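Local coordinates for protein beta-phosphoglucomutase (Bacteroides vulgatus, PDB 3DV9) that probably interconverts beta-glucose 1-phosphate and glucose 6-phosphate, as a magnesium-binding member of the haloacid dehalogenase (HAD) family, at residues Phe5-Ala8 and Ile9-Leu13; Leu34-Ser37 and Met38-His41; Ala85-Glu88 and Glu89-Ala92; His144-Pro147 and Gly148-Ala152; Asn167-Pro170 and Tyr171-Ala174. One frame throughout, in Å; residues are numbered along the deposited sequence. Where two conformers were deposited one is given.

Contact 1: residues Phe5-Ala8 and Ile9-Leu13; sequences FKEA and INNYL
N11 stands one helical turn on from E7, and its side chain folds back over that residue. Its CB lies 3.4 Å from E7 O, the carbonyl that also takes the N11 backbone N-H. CG follows close to the same oxygen, because chi1 of -75° swings it beside the backbone N and anti to the carbonyl carbon. N11 OD1 has its nearest neighbour across the contact in E7 O, at 3.9 Å, and N11 ND2 comes to 3.7 Å from E7 CG. N11 ND2 also passes E7 O, but its N-H points too far off line for a bond. Instead N11 ND2 donates a hydrogen bond to water 1 at 3.1 Å. That water donates to E7 OE2 at 2.7 Å, so carboxylate and amide, their planes 48° apart, are linked through solvent.

On the buried side of helix 2-16, I9 turns CD1 back to 4.4 Å from F5 CB, while I9 N bonds F5 O at 2.8 Å. F5 packs on helix 230-244, where K6 NZ bonds A243 O, and A8 and I9 touch F204 of the sheet. Carbons thus face inward, while E7 and N11 meet through a water and not by a direct side-chain bond.

Contact 2: residues Leu34-Ser37 and Met38-His41; sequences LFDS and MPNH
Two waters, rather than direct side-chain caps, tie the turn at D36 to the first residues of helix 38-51. Water 2 donates to D36 OD1 at 2.6 Å and accepts, at 3.0 Å, from the backbone N of M38, a selenomethionine. Water 3 joins the backbone O of D36, at 2.8 Å, to N40 N. D36 is the centre of an inverse gamma turn, closed by a weak bond from S37 N to F35 O. With its CG anti to the backbone N (chi1 -174°), D36 brings OD1 beside the CD edge of P39, at 3.6 Å from P39 CD; the two side chains cross at about a right angle.

A direct helical bond runs from H41 N to S37 O, 3.0 Å long and nearly straight at 169°. H41 then brings its ring back toward S37: CG leaves beside the backbone N, and H41 CD2 approaches to 3.6 Å from S37 OG, which lies in the ring plane at its edge. Neither polar end stops there. S37 OG bonds D31 OD1, and H41 NE2 makes a weak bond to the same oxygen, so the two side chains converge on one carboxylate atom, which probably steadies its orientation. D31 is a magnesium ligand, and M38 reaches to about 5 Å from the metal and from a phosphate ion, probably from the crystallisation medium. S37 and H41 thus probably act as second-shell residues behind the HAD-type DxDx(T/V) motif, where the loop after strand 25-29 enters helix 38-51.

Contact 3: residues Ala85-Glu88 and Glu89-Ala92; sequences ATEE and EIKA
Among the polar contacts, T86 and E89 hold each other by reciprocal bonds. T86 OG1 accepts from E89 N at 3.1 Å, and E89 OE1 accepts from T86 N at 2.9 Å with an N-H...O angle of 167°. The T86 N-H meets OE1 on its anti side, 21° out of the carboxylate plane. A torsion of 60° puts T86 OG1 between its own N and carbonyl carbon, facing the E89 amide. The E89 chain sets CG beside its backbone N and then runs extended, which returns the carboxylate to the start of the helix. This is a capping box, with T86 at the N-cap of helix 87-101: it satisfies amides that have no preceding turn to bond. The other carboxylate oxygen, E89 OE2, forms a salt bridge with R81, so the cap is also tied to helix 69-81.

Backbone bonds take over immediately, beginning with I90 N to T86 O at 3.0 Å and continuing from K91 N to E87 O and A92 N to E88 O.

Apolar contact lies on the side facing helix 69-81. A85 CB meets I90 CG1 at 3.8 Å, and both side chains continue onto I73. A85 CB also sits 3.4 Å from E89 OE1, so the methyl flanks the capping carboxylate.

As for charge, E87 and K91 cross one turn apart, their opposite charges near each other but not in contact in one modelled conformer of E87.

Contact 4: residues His144-Pro147 and Gly148-Ala152; sequences HNFP and GIFQA
F146 O is gripped twice. Water 4 donates to it at 2.7 Å, and I149 N gives it a direct bond of 3.1 Å. The approach of I149 N is off the lone pairs: the amide stands 36° above the carbonyl plane, and the C=O...N angle is 136°. Water 4 also accepts from F150 N at 2.8 Å, so one carbonyl serves two successive amides, the second through the water. Between F146 and I149 the chain turns through P147 and G148 in a type II beta turn, with G148 at the third position, where its positive phi of 70° suits a glycine.

The turn follows the end of helix 139-145, F146 being the first residue to leave helical angles, and it leads toward edge strand 155-156 of the parallel sheet of this Rossmann-like HAD core. K121 NZ bonds both G148 O and I149 O, tying the turn to helix 113-122.

On the buried side of the turn the side chains pack carbon on carbon. I149 CG1, beside its own backbone N, comes to 3.9 Å from F146 CB. F146 and F150 lie side by side and point the same way, with F150 CE2 also 3.9 Å from F146 CB. I149 CG2 sits over the centre of the F150 ring, 3.7 Å above its plane, while N145 CB lies above the F146 ring toward its rim. All three of F146, I149 and F150 rest on L117.

Contact 5: residues Asn167-Pro170 and Tyr171-Ala174; sequences NPEP and YLMA
P168 and L172 lie side by side and point the same way, one turn apart where the chain enters helix 169-178. L172 has CG beside its backbone N (chi1 -66°), which directs CD1 back along the helix to 3.9 Å from P168 CB and almost as near its CG. Beneath this pair L172 N bonds P168 O at 3.0 Å. P168 also touches A200 and A201, at and just beyond the end of helix 192-200.

E169 and M173, a selenomethionine, meet differently. Their side chains cross obliquely, both leaving anti to the backbone N and both bent beyond it, so that the methyl CE of M173 comes to 3.8 Å from E169 OE2. The backbone under them carries the bond from M173 N to E169 O, 2.8 Å long. N167, just before the turn into the helix, gives a capping bond: its OD1 accepts from E169 N at 2.9 Å, in the carbonyl plane and on a lone pair, which makes an Asx turn. Helix 169-178 packs on the central parallel sheet of the HAD core, where P170 and A174 rest on V130, and A174 N bonds P170 O at 3.0 Å.

Y171 is turned to the sheet side as well, its CB 3.7 Å from P168 O. Its side chain touches L27 and the magnesium ligand D29, with atoms about 7 Å from the metal, and its OH bonds E189 OE2 at the end of strand 185-189.

How the contacts relate
Contacts 2 and 4 are the pair that touch: L34 O lies 3.4 Å from F146 CZ, and F35 meets F146 edge to face, so the loop after strand 25-29 packs on the turn after helix 139-145. Contact 4 is buried and mainly apolar, whereas contact 3 lies on the surface and relies on capping and charge. Contacts 1, 2 and 5 are partly buried. Contacts 2 and 5 both approach the magnesium site, through D31 and D29 respectively, but from opposite sides of the chain's centre. Contacts 1 and 3 are farthest apart, their centres separated by 44 Å. Waters join the segments in contacts 1, 2 and 4; side-chain caps mark contacts 3 and 5.

Contact 1: residues Phe5-Ala8 and Ile9-Leu13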
loop_
_atom_site.group_PDB
_atom_site.type_symbol
_atom_site.label_atom_id
_atom_site.label_comp_id
_atom_site.label_asym_id
_atom_site.label_seq_id
_atom_site.Cartn_x
_atom_site.Cartn_y
_atom_site.Cartn_z
ATOM N N PHE A 5 -14.170 -11.711 11.747
ATOM C CA PHE A 5 -14.283 -10.276 11.362
ATOM C C PHE A 5 -14.755 -9.419 12.552
ATOM O O PHE A 5 -14.179 -8.379 12.843
ATOM C CB PHE A 5 -15.192 -10.083 10.130
ATOM C CG PHE A 5 -14.705 -10.767 8.860
ATOM C CD1 PHE A 5 -13.381 -11.246 8.707
ATOM C CD2 PHE A 5 -15.574 -10.878 7.750
ATOM C CE1 PHE A 5 -12.974 -11.860 7.492
ATOM C CE2 PHE A 5 -15.163 -11.476 6.564
ATOM C CZ PHE A 5 -13.861 -11.962 6.426
ATOM N N LYS A 6 -15.783 -9.880 13.247
ATOM C CA LYS A 6 -16.322 -9.194 14.430
ATOM C C LYS A 6 -15.233 -9.014 15.499
ATOM O O LYS A 6 -15.149 -7.950 16.118
ATOM C CB LYS A 6 -17.486 -10.004 15.003
ATOM C CG LYS A 6 -18.786 -9.935 14.165
ATOM C CD LYS A 6 -19.275 -8.488 14.019
ATOM C CE LYS A 6 -20.701 -8.417 13.496
ATOM N NZ LYS A 6 -21.059 -7.005 13.191
ATOM N N GLU A 7 -14.462 -10.070 15.769
ATOM C CA GLU A 7 -13.363 -9.988 16.769
ATOM C C GLU A 7 -12.393 -8.853 16.378
ATOM O O GLU A 7 -12.116 -7.958 17.185
ATOM C CB GLU A 7 -12.615 -11.315 16.892
ATOM C CG GLU A 7 -11.417 -11.255 17.810
ATOM C CD GLU A 7 -10.415 -12.404 17.633
ATOM O OE1 GLU A 7 -10.214 -12.954 16.495
ATOM O OE2 GLU A 7 -9.819 -12.766 18.683
ATOM N N ALA A 8 -11.937 -8.860 15.122
ATOM C CA ALA A 8 -11.025 -7.833 14.646
ATOM C C ALA A 8 -11.682 -6.463 14.778
ATOM O O ALA A 8 -11.068 -5.537 15.280
ATOM C CB ALA A 8 -10.629 -8.098 13.185
ATOM N N ILE A 9 -12.920 -6.344 14.311
ATOM C CA ILE A 9 -13.626 -5.068 14.361
ATOM C C ILE A 9 -13.740 -4.569 15.798
ATOM O O ILE A 9 -13.414 -3.419 16.080
ATOM C CB ILE A 9 -14.987 -5.139 13.641
ATOM C CG1 ILE A 9 -14.757 -5.350 12.127
ATOM C CG2 ILE A 9 -15.826 -3.859 13.844
ATOM C CD1 ILE A 9 -15.966 -5.937 11.444
ATOM N N ASN A 10 -14.217 -5.437 16.688
ATOM C CA ASN A 10 -14.451 -5.020 18.065
ATOM C C ASN A 10 -13.186 -4.666 18.808
ATOM O O ASN A 10 -13.184 -3.729 19.617
ATOM C CB ASN A 10 -15.316 -6.028 18.806
ATOM C CG ASN A 10 -16.751 -5.975 18.346
ATOM O OD1 ASN A 10 -17.325 -4.870 18.164
ATOM N ND2 ASN A 10 -17.348 -7.144 18.127
ATOM N N ASN A 11 -12.108 -5.402 18.551
ATOM C CA ASN A 11 -10.785 -5.034 19.108
ATOM C C ASN A 11 -10.303 -3.633 18.669
ATOM O O ASN A 11 -9.833 -2.826 19.507
ATOM C CB ASN A 11 -9.739 -6.104 18.759
ATOM C CG ASN A 11 -9.904 -7.385 19.625
ATOM O OD1 ASN A 11 -10.489 -7.336 20.710
ATOM N ND2 ASN A 11 -9.380 -8.520 19.142
ATOM N N TYR A 12 -10.402 -3.365 17.362
ATOM C CA TYR A 12 -10.140 -2.049 16.806
ATOM C C TYR A 12 -10.995 -0.962 17.460
ATOM O O TYR A 12 -10.460 0.051 17.908
ATOM C CB TYR A 12 -10.322 -2.040 15.279
ATOM C CG TYR A 12 -10.260 -0.664 14.689
ATOM C CD1 TYR A 12 -9.030 -0.085 14.365
ATOM C CD2 TYR A 12 -11.426 0.044 14.408
ATOM C CE1 TYR A 12 -8.964 1.172 13.818
ATOM C CE2 TYR A 12 -11.379 1.323 13.858
ATOM C CZ TYR A 12 -10.144 1.876 13.571
ATOM O OH TYR A 12 -10.044 3.123 13.036
ATOM N N LEU A 13 -12.310 -1.163 17.523
ATOM C CA LEU A 13 -13.193 -0.169 18.132
ATOM C C LEU A 13 -12.812 0.108 19.587
ATOM O O LEU A 13 -12.720 1.274 20.000
ATOM C CB LEU A 13 -14.642 -0.621 18.066
ATOM C CG LEU A 13 -15.202 -0.787 16.659
ATOM C CD1 LEU A 13 -16.661 -1.267 16.782
ATOM C CD2 LEU A 13 -15.098 0.483 15.792
HETATM O O HOH W 1 -9.563 -11.128 20.780
#

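Contact 2: residues Leu34-Ser37 and Met38-His41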
loop_
_atom_site.group_PDB
_atom_site.type_symbol
_atom_site.label_atom_id
_atom_site.label_comp_id
_atom_site.label_asym_id
_atom_site.label_seq_id
_atom_site.Cartn_x
_atom_site.Cartn_y
_atom_site.Cartn_z
ATOM N N LEU A 34 -3.264 -3.384 -6.323
ATOM C CA LEU A 34 -3.920 -3.109 -7.626
ATOM C C LEU A 34 -3.210 -3.726 -8.829
ATOM O O LEU A 34 -3.865 -4.309 -9.698
ATOM C CB LEU A 34 -4.162 -1.602 -7.817
ATOM C CG LEU A 34 -4.986 -0.969 -6.681
ATOM C CD1 LEU A 34 -5.109 0.517 -7.035
ATOM C CD2 LEU A 34 -6.385 -1.625 -6.530
ATOM N N PHE A 35 -1.881 -3.574 -8.870
ATOM C CA PHE A 35 -1.078 -4.080 -9.955
ATOM C C PHE A 35 -0.073 -5.087 -9.429
ATOM O O PHE A 35 0.496 -4.889 -8.337
ATOM C CB PHE A 35 -0.305 -2.938 -10.645
ATOM C CG PHE A 35 -1.166 -2.009 -11.467
ATOM C CD1 PHE A 35 -1.744 -2.424 -12.652
ATOM C CD2 PHE A 35 -1.355 -0.676 -11.052
ATOM C CE1 PHE A 35 -2.503 -1.560 -13.436
ATOM C CE2 PHE A 35 -2.147 0.225 -11.845
ATOM C CZ PHE A 35 -2.715 -0.242 -13.044
ATOM N N ASP A 36 0.220 -6.123 -10.220
ATOM C CA ASP A 36 1.242 -7.063 -9.806
ATOM C C ASP A 36 2.603 -6.507 -10.309
ATOM O O ASP A 36 3.221 -7.026 -11.238
ATOM C CB ASP A 36 0.937 -8.457 -10.365
ATOM C CG ASP A 36 1.903 -9.510 -9.835
ATOM O OD1 ASP A 36 2.613 -9.220 -8.835
ATOM O OD2 ASP A 36 1.940 -10.609 -10.439
ATOM N N SER A 37 3.020 -5.392 -9.720
ATOM C CA SER A 37 4.216 -4.648 -10.153
ATOM C C SER A 37 5.458 -4.937 -9.308
ATOM O O SER A 37 6.571 -4.523 -9.653
ATOM C CB SER A 37 3.914 -3.157 -10.015
ATOM O OG SER A 37 3.467 -2.892 -8.697
HETATM N N MSE A 38 5.297 -5.623 -8.175
HETATM C CA MSE A 38 6.459 -5.743 -7.268
HETATM C C MSE A 38 7.641 -6.572 -7.826
HETATM O O MSE A 38 8.809 -6.242 -7.594
HETATM C CB MSE A 38 6.004 -6.211 -5.862
HETATM C CG MSE A 38 5.315 -5.119 -5.034
HETATM SE SE MSE A 38 6.453 -3.489 -4.886
HETATM C CE MSE A 38 7.972 -4.306 -4.101
ATOM N N PRO A 39 7.358 -7.674 -8.533
ATOM C CA PRO A 39 8.514 -8.382 -9.100
ATOM C C PRO A 39 9.426 -7.467 -9.923
ATOM O O PRO A 39 10.660 -7.529 -9.781
ATOM C CB PRO A 39 7.863 -9.491 -9.949
ATOM C CG PRO A 39 6.541 -9.760 -9.246
ATOM C CD PRO A 39 6.086 -8.391 -8.766
ATOM N N ASN A 40 8.841 -6.614 -10.748
ATOM C CA ASN A 40 9.616 -5.644 -11.547
ATOM C C ASN A 40 10.280 -4.600 -10.665
ATOM O O ASN A 40 11.466 -4.293 -10.842
ATOM C CB ASN A 40 8.746 -4.952 -12.616
ATOM C CG ASN A 40 9.565 -4.065 -13.587
ATOM O OD1 ASN A 40 10.795 -4.092 -13.594
ATOM N ND2 ASN A 40 8.867 -3.276 -14.401
ATOM N N HIS A 41 9.531 -4.037 -9.718
ATOM C CA HIS A 41 10.131 -3.035 -8.815
ATOM C C HIS A 41 11.338 -3.635 -8.050
ATOM O O HIS A 41 12.399 -3.036 -7.973
ATOM C CB HIS A 41 9.117 -2.521 -7.785
ATOM C CG HIS A 41 8.135 -1.517 -8.306
ATOM N ND1 HIS A 41 8.499 -0.241 -8.690
ATOM C CD2 HIS A 41 6.788 -1.570 -8.412
ATOM C CE1 HIS A 41 7.421 0.424 -9.071
ATOM N NE2 HIS A 41 6.365 -0.353 -8.894
HETATM O O HOH W 2 3.155 -7.343 -7.051
HETATM O O HOH W 3 5.981 -6.921 -11.910
#

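Contact 3: residues Ala85-Glu88 and Glu89-Ala92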
loop_
_atom_site.group_PDB
_atom_site.type_symbol
_atom_site.label_atom_id
_atom_site.label_comp_id
_atom_site.label_asym_id
_atom_site.label_seq_id
_atom_site.Cartn_x
_atom_site.Cartn_y
_atom_site.Cartn_z
ATOM N N ALA A 85 23.613 9.083 1.347
ATOM C CA ALA A 85 23.896 9.452 -0.044
ATOM C C ALA A 85 23.653 10.944 -0.258
ATOM O O ALA A 85 22.902 11.581 0.491
ATOM C CB ALA A 85 23.032 8.622 -1.022
ATOM N N THR A 86 24.304 11.494 -1.278
ATOM C CA THR A 86 24.144 12.890 -1.643
ATOM C C THR A 86 22.881 13.051 -2.469
ATOM O O THR A 86 22.338 12.055 -2.985
ATOM C CB THR A 86 25.362 13.390 -2.461
ATOM O OG1 THR A 86 25.506 12.617 -3.671
ATOM C CG2 THR A 86 26.656 13.284 -1.629
ATOM N N GLU A 87 22.410 14.292 -2.606
ATOM C CA GLU A 87 21.263 14.566 -3.457
ATOM C C GLU A 87 21.525 14.090 -4.890
ATOM O O GLU A 87 20.649 13.484 -5.515
ATOM C CB GLU A 87 20.894 16.054 -3.434
ATOM C CG GLU A 87 19.394 16.308 -3.527
ATOM C CD GLU A 87 18.762 15.643 -4.737
ATOM O OE1 GLU A 87 18.049 14.625 -4.560
ATOM O OE2 GLU A 87 19.005 16.125 -5.869
ATOM N N GLU A 88 22.735 14.352 -5.394
ATOM C CA GLU A 88 23.138 13.933 -6.730
ATOM C C GLU A 88 23.009 12.414 -6.872
ATOM O O GLU A 88 22.439 11.935 -7.859
ATOM C CB GLU A 88 24.571 14.409 -7.074
ATOM C CG GLU A 88 25.067 13.895 -8.443
ATOM C CD GLU A 88 26.541 14.178 -8.754
ATOM O OE1 GLU A 88 27.412 14.104 -7.861
ATOM O OE2 GLU A 88 26.835 14.458 -9.929
ATOM N N GLU A 89 23.525 11.655 -5.900
ATOM C CA GLU A 89 23.467 10.190 -6.002
ATOM C C GLU A 89 22.015 9.710 -6.056
ATOM O O GLU A 89 21.640 8.899 -6.914
ATOM C CB GLU A 89 24.214 9.517 -4.852
ATOM C CG GLU A 89 25.734 9.489 -5.042
ATOM C CD GLU A 89 26.466 9.218 -3.749
ATOM O OE1 GLU A 89 25.899 9.521 -2.664
ATOM O OE2 GLU A 89 27.595 8.676 -3.808
ATOM N N ILE A 90 21.197 10.261 -5.162
ATOM C CA ILE A 90 19.808 9.834 -5.019
ATOM C C ILE A 90 19.010 10.091 -6.300
ATOM O O ILE A 90 18.264 9.233 -6.764
ATOM C CB ILE A 90 19.158 10.511 -3.770
ATOM C CG1 ILE A 90 19.736 9.883 -2.483
ATOM C CG2 ILE A 90 17.608 10.401 -3.801
ATOM C CD1 ILE A 90 19.568 10.719 -1.207
ATOM N N LYS A 91 19.179 11.275 -6.875
ATOM C CA LYS A 91 18.531 11.596 -8.141
ATOM C C LYS A 91 18.939 10.687 -9.317
ATOM O O LYS A 91 18.088 10.307 -10.135
ATOM C CB LYS A 91 18.769 13.070 -8.494
ATOM C CG LYS A 91 18.121 13.496 -9.799
ATOM C CD LYS A 91 18.664 14.822 -10.280
ATOM C CE LYS A 91 17.734 15.425 -11.330
ATOM N NZ LYS A 91 17.761 16.912 -11.307
ATOM N N ALA A 92 20.231 10.368 -9.398
ATOM C CA ALA A 92 20.788 9.463 -10.406
ATOM C C ALA A 92 20.247 8.039 -10.250
ATOM O O ALA A 92 19.881 7.383 -11.233
ATOM C CB ALA A 92 22.306 9.458 -10.320
#

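Contact 4: residues His144-Pro147 and Gly148-Ala152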
loop_
_atom_site.group_PDB
_atom_site.type_symbol
_atom_site.label_atom_id
_atom_site.label_comp_id
_atom_site.label_asym_id
_atom_site.label_seq_id
_atom_site.Cartn_x
_atom_site.Cartn_y
_atom_site.Cartn_z
ATOM N N HIS A 144 -7.206 3.154 -17.394
ATOM C CA HIS A 144 -7.252 2.105 -18.405
ATOM C C HIS A 144 -7.570 0.718 -17.796
ATOM O O HIS A 144 -8.097 -0.185 -18.476
ATOM C CB HIS A 144 -5.860 2.087 -19.050
ATOM C CG HIS A 144 -5.646 1.000 -20.051
ATOM N ND1 HIS A 144 -6.384 0.896 -21.210
ATOM C CD2 HIS A 144 -4.747 -0.008 -20.084
ATOM C CE1 HIS A 144 -5.958 -0.140 -21.912
ATOM N NE2 HIS A 144 -4.963 -0.708 -21.251
ATOM N N ASN A 145 -7.172 0.536 -16.535
ATOM C CA ASN A 145 -7.273 -0.768 -15.870
ATOM C C ASN A 145 -8.450 -0.850 -14.918
ATOM O O ASN A 145 -8.982 -1.904 -14.681
ATOM C CB ASN A 145 -5.975 -1.137 -15.166
ATOM C CG ASN A 145 -4.924 -1.517 -16.127
ATOM O OD1 ASN A 145 -4.788 -2.694 -16.468
ATOM N ND2 ASN A 145 -4.181 -0.528 -16.618
ATOM N N PHE A 146 -8.844 0.297 -14.370
ATOM C CA PHE A 146 -9.955 0.371 -13.401
ATOM C C PHE A 146 -10.892 1.517 -13.836
ATOM O O PHE A 146 -10.924 2.586 -13.178
ATOM C CB PHE A 146 -9.368 0.581 -11.968
ATOM C CG PHE A 146 -8.319 -0.448 -11.601
ATOM C CD1 PHE A 146 -8.684 -1.762 -11.321
ATOM C CD2 PHE A 146 -6.954 -0.108 -11.585
ATOM C CE1 PHE A 146 -7.690 -2.745 -10.993
ATOM C CE2 PHE A 146 -5.961 -1.053 -11.280
ATOM C CZ PHE A 146 -6.317 -2.386 -10.988
ATOM N N PRO A 147 -11.617 1.321 -14.943
ATOM C CA PRO A 147 -12.270 2.468 -15.592
ATOM C C PRO A 147 -13.330 3.144 -14.694
ATOM O O PRO A 147 -14.243 2.480 -14.159
ATOM C CB PRO A 147 -12.898 1.867 -16.880
ATOM C CG PRO A 147 -12.226 0.570 -17.092
ATOM C CD PRO A 147 -11.868 0.069 -15.691
ATOM N N GLY A 148 -13.166 4.450 -14.484
ATOM C CA GLY A 148 -14.076 5.246 -13.671
ATOM C C GLY A 148 -14.066 4.978 -12.171
ATOM O O GLY A 148 -14.946 5.470 -11.450
ATOM N N ILE A 149 -13.077 4.219 -11.692
ATOM C CA ILE A 149 -13.040 3.824 -10.273
ATOM C C ILE A 149 -12.386 4.921 -9.433
ATOM O O ILE A 149 -12.930 5.299 -8.392
ATOM C CB ILE A 149 -12.305 2.458 -10.052
ATOM C CG1 ILE A 149 -13.021 1.329 -10.843
ATOM C CG2 ILE A 149 -12.070 2.161 -8.506
ATOM C CD1 ILE A 149 -14.442 1.070 -10.406
ATOM N N PHE A 150 -11.230 5.425 -9.875
ATOM C CA PHE A 150 -10.457 6.386 -9.086
ATOM C C PHE A 150 -10.547 7.796 -9.624
ATOM O O PHE A 150 -10.737 7.990 -10.826
ATOM C CB PHE A 150 -8.988 5.985 -8.983
ATOM C CG PHE A 150 -8.791 4.633 -8.372
ATOM C CD1 PHE A 150 -9.023 4.448 -6.992
ATOM C CD2 PHE A 150 -8.455 3.546 -9.175
ATOM C CE1 PHE A 150 -8.870 3.186 -6.408
ATOM C CE2 PHE A 150 -8.294 2.282 -8.624
ATOM C CZ PHE A 150 -8.499 2.095 -7.237
ATOM N N GLN A 151 -10.375 8.759 -8.716
ATOM C CA GLN A 151 -10.451 10.203 -9.007
ATOM C C GLN A 151 -9.135 10.899 -8.617
ATOM O O GLN A 151 -8.577 10.595 -7.571
ATOM C CB GLN A 151 -11.603 10.820 -8.191
ATOM C CG GLN A 151 -12.998 10.749 -8.816
ATOM C CD GLN A 151 -13.928 11.893 -8.364
ATOM O OE1 GLN A 151 -14.854 11.677 -7.574
ATOM N NE2 GLN A 151 -13.684 13.106 -8.865
ATOM N N ALA A 152 -8.666 11.868 -9.423
ATOM C CA ALA A 152 -7.421 12.637 -9.151
ATOM C C ALA A 152 -7.390 13.394 -7.843
ATOM O O ALA A 152 -6.337 13.537 -7.197
ATOM C CB ALA A 152 -7.166 13.633 -10.294
HETATM O O HOH W 4 -9.724 4.754 -12.198
#

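Contact 5: residues Asn167-Pro170 and Tyr171-Ala174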
loop_
_atom_site.group_PDB
_atom_site.type_symbol
_atom_site.label_atom_id
_atom_site.label_comp_id
_atom_site.label_asym_id
_atom_site.label_seq_id
_atom_site.Cartn_x
_atom_site.Cartn_y
_atom_site.Cartn_z
ATOM N N ASN A 167 5.733 6.067 7.676
ATOM C CA ASN A 167 5.086 7.247 8.275
ATOM C C ASN A 167 3.585 7.177 7.901
ATOM O O ASN A 167 3.269 6.768 6.751
ATOM C CB ASN A 167 5.720 8.521 7.728
ATOM C CG ASN A 167 5.331 9.780 8.528
ATOM O OD1 ASN A 167 4.147 10.146 8.594
ATOM N ND2 ASN A 167 6.347 10.486 9.088
ATOM N N PRO A 168 2.672 7.493 8.852
ATOM C CA PRO A 168 1.232 7.471 8.534
ATOM C C PRO A 168 0.801 8.568 7.554
ATOM O O PRO A 168 -0.315 8.499 7.086
ATOM C CB PRO A 168 0.558 7.713 9.890
ATOM C CG PRO A 168 1.555 8.388 10.695
ATOM C CD PRO A 168 2.883 7.785 10.287
ATOM N N GLU A 169 1.689 9.534 7.243
ATOM C CA GLU A 169 1.356 10.691 6.371
ATOM C C GLU A 169 0.526 10.388 5.111
ATOM O O GLU A 169 -0.474 11.042 4.898
ATOM C CB GLU A 169 2.599 11.562 6.047
ATOM C CG GLU A 169 2.295 12.870 5.284
ATOM C CD GLU A 169 1.482 13.862 6.114
ATOM O OE1 GLU A 169 1.296 13.634 7.334
ATOM O OE2 GLU A 169 1.001 14.854 5.533
ATOM N N PRO A 170 0.935 9.411 4.283
ATOM C CA PRO A 170 0.152 9.126 3.066
ATOM C C PRO A 170 -1.337 8.822 3.375
ATOM O O PRO A 170 -2.263 9.273 2.640
ATOM C CB PRO A 170 0.865 7.881 2.473
ATOM C CG PRO A 170 2.204 7.913 3.009
ATOM C CD PRO A 170 2.140 8.546 4.371
ATOM N N TYR A 171 -1.577 8.004 4.396
ATOM C CA TYR A 171 -2.948 7.642 4.776
ATOM C C TYR A 171 -3.687 8.792 5.446
ATOM O O TYR A 171 -4.857 9.012 5.189
ATOM C CB TYR A 171 -2.967 6.352 5.626
ATOM C CG TYR A 171 -2.645 5.183 4.753
ATOM C CD1 TYR A 171 -3.502 4.820 3.707
ATOM C CD2 TYR A 171 -1.455 4.457 4.918
ATOM C CE1 TYR A 171 -3.186 3.765 2.841
ATOM C CE2 TYR A 171 -1.148 3.345 4.039
ATOM C CZ TYR A 171 -2.022 3.045 3.021
ATOM O OH TYR A 171 -1.765 2.033 2.147
ATOM N N LEU A 172 -3.005 9.537 6.304
ATOM C CA LEU A 172 -3.616 10.739 6.880
ATOM C C LEU A 172 -4.026 11.726 5.787
ATOM O O LEU A 172 -5.092 12.401 5.884
ATOM C CB LEU A 172 -2.647 11.390 7.874
ATOM C CG LEU A 172 -2.326 10.583 9.147
ATOM C CD1 LEU A 172 -1.130 11.181 9.913
ATOM C CD2 LEU A 172 -3.550 10.362 10.027
HETATM N N MSE A 173 -3.171 11.848 4.762
HETATM C CA MSE A 173 -3.438 12.787 3.639
HETATM C C MSE A 173 -4.651 12.276 2.860
HETATM O O MSE A 173 -5.500 13.071 2.408
HETATM C CB MSE A 173 -2.237 12.938 2.724
HETATM C CG MSE A 173 -2.475 13.836 1.477
HETATM SE SE MSE A 173 -2.842 15.671 2.059
HETATM C CE MSE A 173 -0.970 16.100 2.534
ATOM N N ALA A 174 -4.723 10.951 2.711
ATOM C CA ALA A 174 -5.907 10.331 2.079
ATOM C C ALA A 174 -7.194 10.699 2.840
ATOM O O ALA A 174 -8.156 11.101 2.217
ATOM C CB ALA A 174 -5.780 8.811 1.957
#